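PDB 4XCV: NADP-dependent 2-hydroxyacid dehydrogenase from Rhizobium etli, which probably catalyses the NADPH-linked interconversion of 2-oxoacids and 2-hydroxyacids, as a cofactor-binding member of the D-isomer-specific dehydrogenase family. Local coordinates for residues A[119-124]-A[131-136]. Sequence-based numbering, arbitrary orientation.
Sequences YGHDSH and AKLIAP
With CG anti to the carbonyl carbon in both His-121 (chi1 -77°) and Leu-133 (chi1 -53°), the imidazole swings off helix 118-126 toward segment 131-136, and the leucine reaches back past it in the opposite direction. CD1 of Leu-133 comes to rest over the middle of the His-121 ring, 3.6 Å from its centroid and only 12° off the normal, a CH-pi contact on one face. All five ring atoms lie within 4.0 Å of the methyl, NE2 of His-121 being the nearest to Leu-133 CD1 at 3.5 Å. To one side of the methyl, roughly at right angles to the ring contact, lies the backbone of Gly-120, with Gly-120 C 4.2 Å from Leu-133 CD1; a beta carbon at this position would press closely on that methyl. One helical turn on, the pattern recurs in smaller form: CB of Ala-131 sits over the face of the His-124 ring, 3.6 Å from its centroid, while ND1 of that ring is hydrogen-bonded to Glu-129. The pair illustrates how a chain leaving a helix can turn back and cover aromatic faces with methyl groups, without a hydrogen bond between the two segments. For His-121 and Leu-133 a polar tie comes from the second subunit, whose Asp-284 OD2 accepts hydrogen bonds from both His-121 NE2 and Leu-133 N. An alanine in place of His-121 would remove the ring, and is likely to leave the Leu-133 methyl without its aromatic floor and Asp-284 of the second subunit with one donor fewer. The chemistry thus divides the imidazole's work: its face receives a hydrocarbon from its own chain, while its NE2 serves a carboxylate across the interface, whose negative charge would be expected to favour a protonated ring.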
loop_
_atom_site.group_PDB
_atom_site.type_symbol
_atom_site.label_atom_id
_atom_site.label_comp_id
_atom_site.label_asym_id
_atom_site.label_seq_id
_atom_site.Cartn_x
_atom_site.Cartn_y
_atom_site.Cartn_z
ATOM N N TYR A 119 8.220 1.774 -10.041
ATOM C CA TYR A 119 8.614 2.378 -11.316
ATOM C C TYR A 119 9.500 1.413 -12.098
ATOM O O TYR A 119 9.319 1.178 -13.329
ATOM C CB TYR A 119 9.398 3.669 -11.100
ATOM C CG TYR A 119 10.097 4.115 -12.374
ATOM C CD1 TYR A 119 9.390 4.711 -13.359
ATOM C CD2 TYR A 119 11.458 3.891 -12.560
ATOM C CE1 TYR A 119 10.015 5.140 -14.555
ATOM C CE2 TYR A 119 12.092 4.298 -13.718
ATOM C CZ TYR A 119 11.375 4.906 -14.701
ATOM O OH TYR A 119 12.085 5.266 -15.853
ATOM N N GLY A 120 10.495 0.844 -11.454
ATOM C CA GLY A 120 11.397 -0.076 -12.135
ATOM C C GLY A 120 10.702 -1.346 -12.554
ATOM O O GLY A 120 10.895 -1.830 -13.661
ATOM N N HIS A 121 9.903 -1.908 -11.646
ATOM C CA HIS A 121 9.139 -3.098 -11.972
ATOM C C HIS A 121 8.280 -2.874 -13.194
ATOM O O HIS A 121 8.215 -3.748 -14.089
ATOM C CB HIS A 121 8.271 -3.555 -10.804
ATOM C CG HIS A 121 9.055 -4.258 -9.751
ATOM N ND1 HIS A 121 8.914 -3.995 -8.411
ATOM C CD2 HIS A 121 9.942 -5.274 -9.826
ATOM C CE1 HIS A 121 9.689 -4.804 -7.710
ATOM N NE2 HIS A 121 10.343 -5.579 -8.549
ATOM N N ASP A 122 7.628 -1.743 -13.253
ATOM C CA ASP A 122 6.749 -1.510 -14.369
ATOM C C ASP A 122 7.508 -1.255 -15.669
ATOM O O ASP A 122 7.104 -1.736 -16.717
ATOM C CB ASP A 122 5.765 -0.421 -14.008
ATOM C CG ASP A 122 4.756 -0.242 -15.038
ATOM O OD1 ASP A 122 3.871 -1.139 -15.173
ATOM O OD2 ASP A 122 4.864 0.761 -15.753
ATOM N N SER A 123 8.624 -0.532 -15.587
ATOM C CA SER A 123 9.458 -0.322 -16.757
ATOM C C SER A 123 9.966 -1.633 -17.340
ATOM O O SER A 123 9.932 -1.863 -18.560
ATOM C CB SER A 123 10.614 0.603 -16.382
ATOM O OG SER A 123 11.491 0.822 -17.484
ATOM N N HIS A 124 10.455 -2.515 -16.495
ATOM C CA HIS A 124 10.916 -3.824 -16.968
ATOM C C HIS A 124 9.765 -4.694 -17.494
ATOM O O HIS A 124 9.920 -5.365 -18.493
ATOM C CB HIS A 124 11.680 -4.546 -15.874
ATOM C CG HIS A 124 12.980 -3.907 -15.530
ATOM N ND1 HIS A 124 13.990 -3.748 -16.449
ATOM C CD2 HIS A 124 13.470 -3.466 -14.347
ATOM C CE1 HIS A 124 15.022 -3.162 -15.859
ATOM N NE2 HIS A 124 14.741 -3.035 -14.576
ATOM N N ALA A 131 13.593 -8.955 -13.955
ATOM C CA ALA A 131 14.638 -8.101 -13.359
ATOM C C ALA A 131 14.397 -7.909 -11.887
ATOM O O ALA A 131 13.757 -6.970 -11.454
ATOM C CB ALA A 131 14.669 -6.750 -14.062
ATOM N N LYS A 132 14.916 -8.820 -11.084
ATOM C CA LYS A 132 14.738 -8.701 -9.640
ATOM C C LYS A 132 15.357 -7.411 -9.131
ATOM O O LYS A 132 16.471 -7.048 -9.523
ATOM C CB LYS A 132 15.348 -9.881 -8.923
ATOM C CG LYS A 132 14.647 -11.213 -9.168
ATOM C CD LYS A 132 15.332 -12.279 -8.324
ATOM C CE LYS A 132 14.437 -13.436 -7.922
ATOM N NZ LYS A 132 13.856 -14.067 -9.078
ATOM N N LEU A 133 14.619 -6.732 -8.235
ATOM C CA LEU A 133 15.089 -5.540 -7.548
ATOM C C LEU A 133 15.264 -5.756 -6.076
ATOM O O LEU A 133 14.659 -6.663 -5.508
ATOM C CB LEU A 133 14.056 -4.429 -7.766
ATOM C CG LEU A 133 13.638 -4.123 -9.197
ATOM C CD1 LEU A 133 12.648 -2.967 -9.204
ATOM C CD2 LEU A 133 14.825 -3.809 -10.069
ATOM N N ILE A 134 16.145 -4.954 -5.500
ATOM C CA ILE A 134 16.396 -4.955 -4.044
ATOM C C ILE A 134 15.616 -3.828 -3.429
ATOM O O ILE A 134 15.704 -2.685 -3.887
ATOM C CB ILE A 134 17.897 -4.714 -3.776
ATOM C CG1 ILE A 134 18.715 -5.787 -4.428
ATOM C CG2 ILE A 134 18.123 -4.610 -2.277
ATOM C CD1 ILE A 134 18.408 -7.180 -3.935
ATOM N N ALA A 135 14.855 -4.115 -2.378
ATOM C CA ALA A 135 14.185 -3.057 -1.640
ATOM C C ALA A 135 14.435 -3.278 -0.166
ATOM O O ALA A 135 14.404 -4.401 0.319
ATOM C CB ALA A 135 12.703 -3.072 -1.907
ATOM N N PRO A 136 14.697 -2.196 0.542
ATOM C CA PRO A 136 14.826 -2.341 1.972
ATOM C C PRO A 136 13.464 -2.577 2.630
ATOM O O PRO A 136 12.442 -2.187 2.062
ATOM C CB PRO A 136 15.344 -0.967 2.419
ATOM C CG PRO A 136 14.880 -0.015 1.409
ATOM C CD PRO A 136 14.682 -0.794 0.116
#